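Coiled-coil quantitatively-enriched protein 1 (Schizosaccharomyces pombe, PDB 7CUJ) links telomeres to the meiotic centrosome component pcp1, supports telomere clustering in meiotic prophase, and is required for telomere length regulation and chromosome segregation. Local coordinates at residues S19-Q22 against R23-H27; K103-F106 against L107-F111; L135-W138 against L139-Q142; A230-L233 against V234-G238; G296-F299 against S300-P303. One frame throughout, in Å; residues are numbered along the deposited sequence.

Contact 1 (S19-Q22 against R23-H27)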
loop_
_atom_site.group_PDB
_atom_site.type_symbol
_atom_site.label_atom_id
_atom_site.label_comp_id
_atom_site.label_asym_id
_atom_site.label_seq_id
_atom_site.Cartn_x
_atom_site.Cartn_y
_atom_site.Cartn_z
ATOM N N SER A 19 -14.939 21.610 0.697
ATOM C CA SER A 19 -13.902 22.590 0.974
ATOM C C SER A 19 -12.553 22.069 0.481
ATOM O O SER A 19 -12.419 20.886 0.174
ATOM C CB SER A 19 -13.858 22.894 2.444
ATOM O OG SER A 19 -13.900 21.696 3.201
ATOM N N ALA A 20 -11.558 22.965 0.428
ATOM C CA ALA A 20 -10.205 22.608 0.028
ATOM C C ALA A 20 -9.652 21.526 0.954
ATOM O O ALA A 20 -8.983 20.602 0.491
ATOM C CB ALA A 20 -9.322 23.833 0.002
ATOM N N LEU A 21 -9.963 21.644 2.252
ATOM C CA LEU A 21 -9.530 20.721 3.293
ATOM C C LEU A 21 -10.083 19.326 3.009
ATOM O O LEU A 21 -9.349 18.344 3.068
ATOM C CB LEU A 21 -10.049 21.227 4.646
ATOM C CG LEU A 21 -9.274 20.825 5.904
ATOM C CD1 LEU A 21 -10.185 20.858 7.121
ATOM C CD2 LEU A 21 -8.612 19.461 5.781
ATOM N N GLN A 22 -11.388 19.255 2.724
ATOM C CA GLN A 22 -12.075 17.994 2.496
ATOM C C GLN A 22 -11.470 17.278 1.290
ATOM O O GLN A 22 -11.318 16.060 1.308
ATOM C CB GLN A 22 -13.573 18.233 2.291
ATOM C CG GLN A 22 -14.368 18.332 3.585
ATOM C CD GLN A 22 -15.815 18.701 3.356
ATOM O OE1 GLN A 22 -16.134 19.612 2.597
ATOM N NE2 GLN A 22 -16.712 17.997 4.025
ATOM N N ARG A 23 -11.128 18.048 0.248
ATOM C CA ARG A 23 -10.568 17.503 -0.980
ATOM C C ARG A 23 -9.169 16.954 -0.717
ATOM O O ARG A 23 -8.831 15.871 -1.192
ATOM C CB ARG A 23 -10.558 18.559 -2.089
ATOM C CG ARG A 23 -11.943 18.890 -2.622
ATOM C CD ARG A 23 -12.082 20.363 -2.937
ATOM N NE ARG A 23 -12.252 20.612 -4.359
ATOM C CZ ARG A 23 -13.324 21.179 -4.906
ATOM N NH1 ARG A 23 -14.333 21.579 -4.148
ATOM N NH2 ARG A 23 -13.377 21.356 -6.214
ATOM N N LYS A 24 -8.368 17.717 0.037
ATOM C CA LYS A 24 -7.039 17.285 0.431
ATOM C C LYS A 24 -7.146 15.947 1.154
ATOM O O LYS A 24 -6.395 15.020 0.858
ATOM C CB LYS A 24 -6.396 18.299 1.377
ATOM C CG LYS A 24 -5.764 19.513 0.720
ATOM C CD LYS A 24 -5.011 20.336 1.735
ATOM C CE LYS A 24 -4.856 21.785 1.335
ATOM N NZ LYS A 24 -4.683 22.652 2.525
ATOM N N MET A 25 -8.099 15.866 2.089
ATOM C CA MET A 25 -8.283 14.690 2.920
ATOM C C MET A 25 -8.691 13.493 2.065
ATOM O O MET A 25 -8.226 12.381 2.299
ATOM C CB MET A 25 -9.343 14.940 3.995
ATOM C CG MET A 25 -8.811 15.705 5.187
ATOM S SD MET A 25 -10.066 15.816 6.484
ATOM C CE MET A 25 -9.023 16.033 7.924
ATOM N N MET A 26 -9.554 13.742 1.074
ATOM C CA MET A 26 -9.998 12.713 0.150
ATOM C C MET A 26 -8.818 12.229 -0.689
ATOM O O MET A 26 -8.697 11.038 -0.952
ATOM C CB MET A 26 -11.109 13.234 -0.769
ATOM C CG MET A 26 -12.472 13.303 -0.105
ATOM S SD MET A 26 -12.957 11.762 0.724
ATOM C CE MET A 26 -12.981 10.631 -0.667
ATOM N N HIS A 27 -7.954 13.170 -1.092
ATOM C CA HIS A 27 -6.771 12.870 -1.880
ATOM C C HIS A 27 -5.799 12.024 -1.058
ATOM O O HIS A 27 -5.277 11.031 -1.555
ATOM C CB HIS A 27 -6.159 14.163 -2.444
ATOM C CG HIS A 27 -4.789 13.995 -3.013
ATOM N ND1 HIS A 27 -4.561 13.889 -4.375
ATOM C CD2 HIS A 27 -3.576 13.922 -2.420
ATOM C CE1 HIS A 27 -3.268 13.757 -4.594
ATOM N NE2 HIS A 27 -2.643 13.774 -3.411
#
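Ser19 and Arg23 meet at the N-terminal turn of helix 20-32, with Ser19 as the N-cap. The backbone bonds come first. Arg23 N bonds to Ser19 O at 3.1 Å and opens the regular helical pattern. Lys24 N, Met25 N and Met26 N continue it to the carbonyl oxygens of Ala20, Leu21 and Gln22.

The cap itself uses a side chain. Ser19 N donates to Gln22 OE1 at 3.0 Å, with an N-H...O angle of 165°. The donor lies in the carbonyl plane of the amide, on a lone pair. This is one half of a capping box. Gln22 NE2 is bonded to Ile63 O in helix 47-65, so both ends of the amide are gripped and its rotation is fixed. Ser19 OG has its own partner in Asn100 O.

Apolar contact is made mainly by Leu21 and Met25, one helical turn apart. Leu21 carries CG beside its carbonyl carbon (chi1 -154°), and its CD2 branch crosses the methionine chain. Met25 CG lies 3.8 Å from Leu21 CD2, and Met25 SD lies 4.0 Å from the same methyl. Met25 also packs on Pro67 and Ile63. An alanine here would probably leave Leu21 CD2 without its neighbour and open a gap toward helix 47-65.

The charged chains part ways. Lys24 NZ makes a weak hydrogen bond to a polar side chain of another protein chain. Arg23 is bent at chi2 and chi3 toward the cap, where NH1 bonds to Met18 O and CD rests 3.2 Å from Ser19 O.

Contact 2 (K103-F106 against L107-F111)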
loop_
_atom_site.group_PDB
_atom_site.type_symbol
_atom_site.label_atom_id
_atom_site.label_comp_id
_atom_site.label_asym_id
_atom_site.label_seq_id
_atom_site.Cartn_x
_atom_site.Cartn_y
_atom_site.Cartn_z
ATOM N N LYS A 103 -22.273 22.222 4.478
ATOM C CA LYS A 103 -23.510 21.689 5.026
ATOM C C LYS A 103 -23.978 22.552 6.196
ATOM O O LYS A 103 -25.147 22.924 6.263
ATOM C CB LYS A 103 -23.331 20.220 5.417
ATOM C CG LYS A 103 -23.254 19.260 4.241
ATOM C CD LYS A 103 -23.155 17.812 4.647
ATOM C CE LYS A 103 -23.192 16.886 3.451
ATOM N NZ LYS A 103 -23.016 15.472 3.855
ATOM N N PHE A 104 -23.050 22.861 7.112
ATOM C CA PHE A 104 -23.320 23.744 8.234
ATOM C C PHE A 104 -23.769 25.112 7.722
ATOM O O PHE A 104 -24.769 25.651 8.197
ATOM C CB PHE A 104 -22.090 23.855 9.140
ATOM C CG PHE A 104 -22.012 22.830 10.243
ATOM C CD1 PHE A 104 -22.014 21.472 9.957
ATOM C CD2 PHE A 104 -21.916 23.222 11.572
ATOM C CE1 PHE A 104 -21.938 20.532 10.975
ATOM C CE2 PHE A 104 -21.836 22.281 12.589
ATOM C CZ PHE A 104 -21.846 20.937 12.289
ATOM N N LEU A 105 -23.027 25.653 6.745
ATOM C CA LEU A 105 -23.310 26.964 6.182
ATOM C C LEU A 105 -24.681 26.958 5.511
ATOM O O LEU A 105 -25.438 27.918 5.647
ATOM C CB LEU A 105 -22.206 27.357 5.192
ATOM C CG LEU A 105 -22.397 28.699 4.481
ATOM C CD1 LEU A 105 -22.477 29.851 5.472
ATOM C CD2 LEU A 105 -21.281 28.943 3.476
ATOM N N PHE A 106 -24.988 25.868 4.793
ATOM C CA PHE A 106 -26.279 25.721 4.140
ATOM C C PHE A 106 -27.401 25.846 5.169
ATOM O O PHE A 106 -28.344 26.607 4.963
ATOM C CB PHE A 106 -26.378 24.401 3.370
ATOM C CG PHE A 106 -27.763 24.089 2.868
ATOM C CD1 PHE A 106 -28.230 24.639 1.681
ATOM C CD2 PHE A 106 -28.616 23.270 3.596
ATOM C CE1 PHE A 106 -29.513 24.366 1.227
ATOM C CE2 PHE A 106 -29.899 22.999 3.142
ATOM C CZ PHE A 106 -30.346 23.549 1.959
ATOM N N LEU A 107 -27.281 25.095 6.270
ATOM C CA LEU A 107 -28.318 25.030 7.287
ATOM C C LEU A 107 -28.502 26.395 7.948
ATOM O O LEU A 107 -29.625 26.778 8.268
ATOM C CB LEU A 107 -27.961 23.945 8.308
ATOM C CG LEU A 107 -28.144 22.504 7.828
ATOM C CD1 LEU A 107 -27.531 21.524 8.814
ATOM C CD2 LEU A 107 -29.612 22.178 7.597
ATOM N N GLN A 108 -27.395 27.125 8.127
ATOM C CA GLN A 108 -27.417 28.454 8.718
ATOM C C GLN A 108 -28.198 29.404 7.815
ATOM O O GLN A 108 -29.104 30.094 8.276
ATOM C CB GLN A 108 -25.990 28.970 8.916
ATOM C CG GLN A 108 -25.907 30.272 9.703
ATOM C CD GLN A 108 -24.683 31.074 9.335
ATOM O OE1 GLN A 108 -24.614 31.691 8.274
ATOM N NE2 GLN A 108 -23.703 31.079 10.222
ATOM N N GLU A 109 -27.831 29.421 6.527
ATOM C CA GLU A 109 -28.353 30.381 5.566
ATOM C C GLU A 109 -29.797 30.044 5.203
ATOM O O GLU A 109 -30.537 30.921 4.763
ATOM C CB GLU A 109 -27.472 30.443 4.316
ATOM C CG GLU A 109 -26.077 30.992 4.567
ATOM C CD GLU A 109 -25.975 32.465 4.935
ATOM O OE1 GLU A 109 -26.920 33.228 4.634
ATOM O OE2 GLU A 109 -24.939 32.847 5.517
ATOM N N LEU A 110 -30.186 28.775 5.388
ATOM C CA LEU A 110 -31.549 28.349 5.108
ATOM C C LEU A 110 -32.509 29.041 6.072
ATOM O O LEU A 110 -33.470 29.667 5.637
ATOM C CB LEU A 110 -31.659 26.824 5.209
ATOM C CG LEU A 110 -33.033 26.237 4.878
ATOM C CD1 LEU A 110 -33.360 26.391 3.399
ATOM C CD2 LEU A 110 -33.115 24.775 5.292
ATOM N N PHE A 111 -32.226 28.929 7.377
ATOM C CA PHE A 111 -33.090 29.472 8.415
ATOM C C PHE A 111 -32.996 30.996 8.454
ATOM O O PHE A 111 -33.954 31.665 8.835
ATOM C CB PHE A 111 -32.791 28.820 9.766
ATOM C CG PHE A 111 -33.231 27.381 9.869
ATOM C CD1 PHE A 111 -34.573 27.056 9.998
ATOM C CD2 PHE A 111 -32.305 26.350 9.830
ATOM C CE1 PHE A 111 -34.979 25.732 10.086
ATOM C CE2 PHE A 111 -32.711 25.026 9.917
ATOM C CZ PHE A 111 -34.047 24.719 10.046
#
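Leu105 and Glu109 lie side by side and point the same way. The CD1 methyl of Leu105 is 3.9 Å from Glu109 CG and equally near OE2. Glu109 is bent at chi2 (-68°), which folds its carboxylate back beside the leucine. Gln108 adds a looser touch, with OE1 4.0 Å from Leu105 CD1. Phe106 meets two leucines. Its CE2 is 4.3 Å from Leu110 CD2, and its CD2 is 4.3 Å from Leu107 CD2. The ring hangs from a CG anti to the backbone N (chi1 170°), which sets it beside its own carbonyl carbon, with Phe106 CD2 3.5 Å from Leu107 N. Leu107 CG also rests against the backbone, 3.4 Å from Lys103 O.

Four i to i+4 bonds hold these side chains in step. Leu107 N to Lys103 O measures 3.0 Å, and Leu110 N to Phe106 O is the most bent, at 138°. They belong to helix 102-112, a mostly buried helix packed on the parallel sheet of an alpha/beta domain. Lys103 and Phe106 both touch Leu211 of strand 208-213.

Further out, helix 275-294 flanks Leu105, Phe106 and Glu109 through Thr282, Ile285 and Ala286, and Glu109 OE2 has weak, long ion pairs with Arg283 and Lys112. Lys103 NZ forms a salt bridge with Glu218 and a hydrogen bond to Tyr189 O, while Phe104 meets His66 edge-to-face and also meets the Trp138 ring.

Contact 3 (L135-W138 against L139-Q142)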
loop_
_atom_site.group_PDB
_atom_site.type_symbol
_atom_site.label_atom_id
_atom_site.label_comp_id
_atom_site.label_asym_id
_atom_site.label_seq_id
_atom_site.Cartn_x
_atom_site.Cartn_y
_atom_site.Cartn_z
ATOM N N LEU A 135 -23.893 20.718 16.013
ATOM C CA LEU A 135 -24.819 21.369 15.096
ATOM C C LEU A 135 -25.942 22.014 15.904
ATOM O O LEU A 135 -26.235 23.193 15.722
ATOM C CB LEU A 135 -25.380 20.330 14.118
ATOM C CG LEU A 135 -25.585 20.759 12.663
ATOM C CD1 LEU A 135 -26.815 20.082 12.081
ATOM C CD2 LEU A 135 -25.696 22.269 12.511
ATOM N N THR A 136 -26.543 21.220 16.803
ATOM C CA THR A 136 -27.644 21.638 17.657
ATOM C C THR A 136 -27.268 22.906 18.422
ATOM O O THR A 136 -28.043 23.859 18.463
ATOM C CB THR A 136 -28.062 20.520 18.623
ATOM O OG1 THR A 136 -28.396 19.349 17.876
ATOM C CG2 THR A 136 -29.233 20.897 19.505
ATOM N N GLN A 137 -26.071 22.902 19.019
ATOM C CA GLN A 137 -25.622 23.999 19.860
ATOM C C GLN A 137 -25.300 25.221 19.002
ATOM O O GLN A 137 -25.478 26.354 19.444
ATOM C CB GLN A 137 -24.426 23.579 20.720
ATOM C CG GLN A 137 -24.778 22.591 21.827
ATOM C CD GLN A 137 -25.803 23.111 22.808
ATOM O OE1 GLN A 137 -25.843 24.296 23.135
ATOM N NE2 GLN A 137 -26.645 22.214 23.297
ATOM N N TRP A 138 -24.835 24.978 17.773
ATOM C CA TRP A 138 -24.417 26.061 16.899
ATOM C C TRP A 138 -25.622 26.771 16.281
ATOM O O TRP A 138 -25.557 27.972 16.023
ATOM C CB TRP A 138 -23.432 25.566 15.836
ATOM C CG TRP A 138 -23.009 26.655 14.900
ATOM C CD1 TRP A 138 -22.306 27.782 15.215
ATOM C CD2 TRP A 138 -23.293 26.739 13.494
ATOM N NE1 TRP A 138 -22.121 28.554 14.101
ATOM C CE2 TRP A 138 -22.713 27.940 13.030
ATOM C CE3 TRP A 138 -23.972 25.919 12.584
ATOM C CZ2 TRP A 138 -22.794 28.337 11.696
ATOM C CZ3 TRP A 138 -24.049 26.312 11.266
ATOM C CH2 TRP A 138 -23.466 27.503 10.830
ATOM N N LEU A 139 -26.708 26.028 16.040
ATOM C CA LEU A 139 -27.916 26.610 15.472
ATOM C C LEU A 139 -28.611 27.484 16.513
ATOM O O LEU A 139 -29.127 28.549 16.178
ATOM C CB LEU A 139 -28.847 25.505 14.961
ATOM C CG LEU A 139 -28.413 24.798 13.676
ATOM C CD1 LEU A 139 -29.366 23.660 13.342
ATOM C CD2 LEU A 139 -28.318 25.772 12.511
ATOM N N LYS A 140 -28.618 27.022 17.772
ATOM C CA LYS A 140 -29.148 27.783 18.893
ATOM C C LYS A 140 -28.405 29.113 18.992
ATOM O O LYS A 140 -29.019 30.158 19.187
ATOM C CB LYS A 140 -28.988 27.001 20.200
ATOM C CG LYS A 140 -29.929 25.819 20.391
ATOM C CD LYS A 140 -29.601 25.011 21.630
ATOM C CE LYS A 140 -30.490 23.799 21.808
ATOM N NZ LYS A 140 -30.179 23.056 23.052
ATOM N N SER A 141 -27.078 29.041 18.830
ATOM C CA SER A 141 -26.166 30.173 18.898
ATOM C C SER A 141 -26.556 31.272 17.910
ATOM O O SER A 141 -26.255 32.441 18.144
ATOM C CB SER A 141 -24.744 29.710 18.681
ATOM O OG SER A 141 -23.994 30.665 17.945
ATOM N N GLN A 142 -27.209 30.887 16.805
ATOM C CA GLN A 142 -27.571 31.819 15.747
ATOM C C GLN A 142 -29.067 32.136 15.804
ATOM O O GLN A 142 -29.633 32.619 14.824
ATOM C CB GLN A 142 -27.198 31.263 14.367
ATOM C CG GLN A 142 -25.746 30.819 14.221
ATOM C CD GLN A 142 -24.765 31.960 14.096
ATOM O OE1 GLN A 142 -24.441 32.411 13.000
ATOM N NE2 GLN A 142 -24.277 32.436 15.232
#
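Leu139 N bonds to Leu135 O at 2.9 Å, nearly along the C=O axis; the next bonds are longer, and the last, Gln142 N to Trp138 O, is weak. This is the C-terminal turn of helix 129-141, which packs against helix 102-112 in the alpha/beta domain.

Leu135 and Leu139 are the apolar pair. Leu135 CD2 is 3.9 Å from Leu139 CG and almost as near its CD1. Leu135 also reaches Ile164 of strand 162-166, while Leu139 reaches Ala146 of strand 146-148, so this side of the helix faces the sheet.

Thr136 and Lys140 run alongside each other. The extended lysine chain passes the threonine methyl, with CE 3.9 Å from CG2. Thr136 OG1 turns to its own helix and bonds to Ala132 O. Lys140 NZ has a weak, long ion pair with Glu147. An alanine in its place would probably uncover the methyl of Thr136 and leave Glu147 without this distant charge.

Trp138 has CG anti to its N (chi1 179°), which puts the indole beside its own carbonyl carbon; it also packs on Ser95 and Ala98. Gln142 CG sits above the indole plane, offset toward the rim, 4.3 Å from Trp138 NE1. Ser141 CB comes within 3.3 Å of Trp138 O. Gln142 is bent at chi2, and its amide comes back to the serine beside it: Gln142 NE2 donates to Ser141 OG at 3.3 Å, with an angle of 147°, and the oxygen lies 22° out of the amide plane.

Contact 4 (A230-L233 against V234-G238)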
loop_
_atom_site.group_PDB
_atom_site.type_symbol
_atom_site.label_atom_id
_atom_site.label_comp_id
_atom_site.label_asym_id
_atom_site.label_seq_id
_atom_site.Cartn_x
_atom_site.Cartn_y
_atom_site.Cartn_z
ATOM N N ALA A 230 -23.586 -6.727 -7.315
ATOM C CA ALA A 230 -22.265 -7.222 -6.960
ATOM C C ALA A 230 -21.190 -6.157 -7.189
ATOM O O ALA A 230 -20.140 -6.200 -6.552
ATOM C CB ALA A 230 -21.974 -8.492 -7.722
ATOM N N SER A 231 -21.464 -5.193 -8.079
ATOM C CA SER A 231 -20.462 -4.225 -8.501
ATOM C C SER A 231 -20.644 -2.882 -7.791
ATOM O O SER A 231 -20.026 -1.891 -8.180
ATOM C CB SER A 231 -20.471 -4.058 -10.001
ATOM O OG SER A 231 -21.639 -3.371 -10.428
ATOM N N PHE A 232 -21.472 -2.859 -6.737
ATOM C CA PHE A 232 -21.832 -1.614 -6.073
ATOM C C PHE A 232 -20.634 -1.009 -5.342
ATOM O O PHE A 232 -20.307 0.159 -5.550
ATOM C CB PHE A 232 -23.040 -1.798 -5.147
ATOM C CG PHE A 232 -23.373 -0.573 -4.334
ATOM C CD1 PHE A 232 -23.885 0.565 -4.941
ATOM C CD2 PHE A 232 -23.154 -0.546 -2.964
ATOM C CE1 PHE A 232 -24.180 1.697 -4.197
ATOM C CE2 PHE A 232 -23.449 0.587 -2.220
ATOM C CZ PHE A 232 -23.960 1.707 -2.837
ATOM N N LEU A 233 -19.995 -1.803 -4.474
ATOM C CA LEU A 233 -18.866 -1.331 -3.686
ATOM C C LEU A 233 -17.722 -0.930 -4.612
ATOM O O LEU A 233 -17.114 0.122 -4.429
ATOM C CB LEU A 233 -18.428 -2.418 -2.697
ATOM C CG LEU A 233 -19.401 -2.711 -1.554
ATOM C CD1 LEU A 233 -18.841 -3.785 -0.635
ATOM C CD2 LEU A 233 -19.717 -1.451 -0.760
ATOM N N VAL A 234 -17.465 -1.765 -5.625
ATOM C CA VAL A 234 -16.353 -1.569 -6.544
ATOM C C VAL A 234 -16.489 -0.219 -7.249
ATOM O O VAL A 234 -15.510 0.519 -7.363
ATOM C CB VAL A 234 -16.213 -2.761 -7.516
ATOM C CG1 VAL A 234 -15.404 -2.423 -8.759
ATOM C CG2 VAL A 234 -15.624 -3.982 -6.822
ATOM N N ASN A 235 -17.714 0.114 -7.675
ATOM C CA ASN A 235 -17.970 1.300 -8.480
ATOM C C ASN A 235 -17.840 2.582 -7.659
ATOM O O ASN A 235 -17.225 3.539 -8.125
ATOM C CB ASN A 235 -19.295 1.205 -9.240
ATOM C CG ASN A 235 -19.217 0.280 -10.436
ATOM O OD1 ASN A 235 -18.230 0.287 -11.169
ATOM N ND2 ASN A 235 -20.255 -0.516 -10.645
ATOM N N ILE A 236 -18.415 2.599 -6.446
ATOM C CA ILE A 236 -18.387 3.790 -5.606
ATOM C C ILE A 236 -16.960 4.089 -5.144
ATOM O O ILE A 236 -16.609 5.254 -4.962
ATOM C CB ILE A 236 -19.394 3.731 -4.432
ATOM C CG1 ILE A 236 -19.034 2.663 -3.394
ATOM C CG2 ILE A 236 -20.823 3.583 -4.939
ATOM C CD1 ILE A 236 -19.865 2.721 -2.129
ATOM N N VAL A 237 -16.147 3.038 -4.965
ATOM C CA VAL A 237 -14.751 3.204 -4.587
ATOM C C VAL A 237 -13.972 3.733 -5.789
ATOM O O VAL A 237 -13.199 4.683 -5.661
ATOM C CB VAL A 237 -14.132 1.901 -4.042
ATOM C CG1 VAL A 237 -12.620 2.010 -3.896
ATOM C CG2 VAL A 237 -14.763 1.485 -2.724
ATOM N N GLY A 238 -14.194 3.105 -6.950
ATOM C CA GLY A 238 -13.510 3.455 -8.184
ATOM C C GLY A 238 -13.714 4.921 -8.555
ATOM O O GLY A 238 -12.753 5.623 -8.866
HETATM O O HOH W 1 -22.873 -0.961 -9.820
#
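Ser231 OG and Asn235 ND2 are brought to one water by their first torsions. Ser231 places OG between its backbone N and carbonyl carbon (chi1 71°). Asn235 sets CG beside its own N (chi1 -75°), so the amide leans back over the start of the helix. The water donates to Ser231 OG at 2.8 Å and accepts from Asn235 ND2 at 2.8 Å. The direct OG to ND2 approach, 3.2 Å, has a poor angle and is not a hydrogen bond.

Ser231 is the N-cap of helix 232-243, but its side chain makes no capping bond. OG bonds instead to Asn229 OD1 just before it. The backbone starts the helix: Asn235 N bonds to Ser231 O at 3.1 Å, followed by Ile236 N to Phe232 O and Val237 N to Leu233 O.

A second group of contacts is apolar. Phe232 and Ile236 cross, with Phe232 CE1 3.9 Å from Ile236 CG2 and CE2 4.2 Å from CD1. Leu233 CD2 is farther from Ile236 CD1, at 4.4 Å. Ile236 goes on to Ala220 and Ile221 of helix 217-223. Val237 packs on Ile53 and Phe56 of helix 47-65, so the helix is wedged among its neighbours.

Asn235 OD1 accepts from Val315 N and Ala316 N. Its amide is therefore gripped at both ends, which fixes its rotation. It ties the C-terminal tail of the chain to the first turn of this helix, with the water carrying the link on to the cap serine.

Contact 5 (G296-F299 against S300-P303)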
loop_
_atom_site.group_PDB
_atom_site.type_symbol
_atom_site.label_atom_id
_atom_site.label_comp_id
_atom_site.label_asym_id
_atom_site.label_seq_id
_atom_site.Cartn_x
_atom_site.Cartn_y
_atom_site.Cartn_z
ATOM N N GLY A 296 -44.920 26.422 -0.878
ATOM C CA GLY A 296 -45.740 25.218 -0.860
ATOM C C GLY A 296 -45.055 23.979 -1.434
ATOM O O GLY A 296 -45.730 23.018 -1.797
ATOM N N GLU A 297 -43.716 24.008 -1.493
ATOM C CA GLU A 297 -42.869 22.894 -1.911
ATOM C C GLU A 297 -43.408 22.203 -3.168
ATOM O O GLU A 297 -43.749 21.020 -3.143
ATOM C CB GLU A 297 -42.503 21.971 -0.739
ATOM C CG GLU A 297 -43.678 21.349 0.004
ATOM C CD GLU A 297 -43.366 20.886 1.421
ATOM O OE1 GLU A 297 -42.930 21.725 2.236
ATOM O OE2 GLU A 297 -43.558 19.688 1.708
ATOM N N ASN A 298 -43.437 22.956 -4.276
ATOM C CA ASN A 298 -43.847 22.462 -5.583
ATOM C C ASN A 298 -42.779 21.534 -6.162
ATOM O O ASN A 298 -41.627 21.932 -6.314
ATOM C CB ASN A 298 -44.045 23.610 -6.576
ATOM C CG ASN A 298 -45.283 24.436 -6.309
ATOM O OD1 ASN A 298 -46.377 24.076 -6.738
ATOM N ND2 ASN A 298 -45.120 25.552 -5.618
ATOM N N PHE A 299 -43.184 20.311 -6.524
ATOM C CA PHE A 299 -42.301 19.367 -7.190
ATOM C C PHE A 299 -41.831 19.952 -8.522
ATOM O O PHE A 299 -40.687 19.749 -8.920
ATOM C CB PHE A 299 -42.994 18.011 -7.368
ATOM C CG PHE A 299 -42.159 16.946 -8.038
ATOM C CD1 PHE A 299 -40.998 16.470 -7.443
ATOM C CD2 PHE A 299 -42.539 16.407 -9.259
ATOM C CE1 PHE A 299 -40.229 15.490 -8.059
ATOM C CE2 PHE A 299 -41.773 15.424 -9.872
ATOM C CZ PHE A 299 -40.618 14.969 -9.274
ATOM N N SER A 300 -42.719 20.718 -9.169
ATOM C CA SER A 300 -42.552 21.188 -10.535
ATOM C C SER A 300 -41.667 22.432 -10.611
ATOM O O SER A 300 -41.199 22.780 -11.690
ATOM C CB SER A 300 -43.895 21.457 -11.162
ATOM O OG SER A 300 -44.571 22.501 -10.472
ATOM N N SER A 301 -41.467 23.127 -9.486
ATOM C CA SER A 301 -40.688 24.355 -9.527
ATOM C C SER A 301 -39.441 24.251 -8.648
ATOM O O SER A 301 -38.874 25.265 -8.247
ATOM C CB SER A 301 -41.529 25.570 -9.212
ATOM O OG SER A 301 -41.878 25.598 -7.840
ATOM N N TRP A 302 -39.021 23.009 -8.380
ATOM C CA TRP A 302 -37.760 22.703 -7.721
ATOM C C TRP A 302 -36.618 23.394 -8.466
ATOM O O TRP A 302 -36.424 23.148 -9.654
ATOM C CB TRP A 302 -37.573 21.182 -7.671
ATOM C CG TRP A 302 -36.245 20.724 -7.153
ATOM C CD1 TRP A 302 -35.264 20.092 -7.860
ATOM C CD2 TRP A 302 -35.755 20.846 -5.805
ATOM N NE1 TRP A 302 -34.199 19.815 -7.047
ATOM C CE2 TRP A 302 -34.469 20.265 -5.781
ATOM C CE3 TRP A 302 -36.273 21.386 -4.621
ATOM C CZ2 TRP A 302 -33.696 20.212 -4.620
ATOM C CZ3 TRP A 302 -35.508 21.336 -3.475
ATOM C CH2 TRP A 302 -34.237 20.757 -3.477
ATOM N N PRO A 303 -35.846 24.291 -7.807
ATOM C CA PRO A 303 -34.904 25.162 -8.514
ATOM C C PRO A 303 -33.479 24.645 -8.730
ATOM O O PRO A 303 -32.689 25.298 -9.409
ATOM C CB PRO A 303 -34.888 26.384 -7.583
ATOM C CG PRO A 303 -34.996 25.782 -6.198
ATOM C CD PRO A 303 -35.874 24.556 -6.359
#
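A type I beta turn, Asn298 to Ser301, lies in the surface loop that follows helix 275-294. Its closing bond is Ser301 N to Asn298 O, which is weak at 3.4 Å although fairly straight at 152°. Phe299 and Ser300 both have helical-type backbone angles, as a type I turn needs.

The end residues also meet through their side chains. Ser301 OG lies 3.2 Å from Asn298 CB and comes no nearer than 3.9 Å to the amide nitrogen ND2. The hydroxyl thus sits against the root of the asparagine, not its polar end. Ser300 OG is farther away, 4.1 Å from Asn298 CB. After the turn, Trp302 CB approaches Phe299 O at 3.6 Å.

The loop is pinned from outside. Asn298 O also accepts from Trp292 NE1 of helix 275-294, so the turn's acceptor is shared. Trp302 meets the Trp292 ring edge-to-face and touches Leu12 and Ile14 of strand 11-16. Glu297 forms a salt bridge with Lys120. Asparagine in the first position and serine in the third are both common in type I turns, here used to reverse the chain after a helix.

Contacts 2 and 3 are the only two of the five that touch. Their centres are 11 Å apart, and Leu107 CD1 packs on Leu135 CD1 at 3.6 Å, joining helices 102-112 and 129-141. Contact 1 stands off from contact 2 by about 6 Å between nearest atoms, with Asn100 and Ser101 in the link that leads into helix 102-112. Contact 4 is far from contact 3, about 37 Å between centres and across the chain's centre. Helix 47-65 lies against both contacts 1 and 4. Contact 5 is about 7 Å from contact 2 at nearest atoms, and helix 275-294 touches both. All five are structural contacts within this part of a longer adaptor protein.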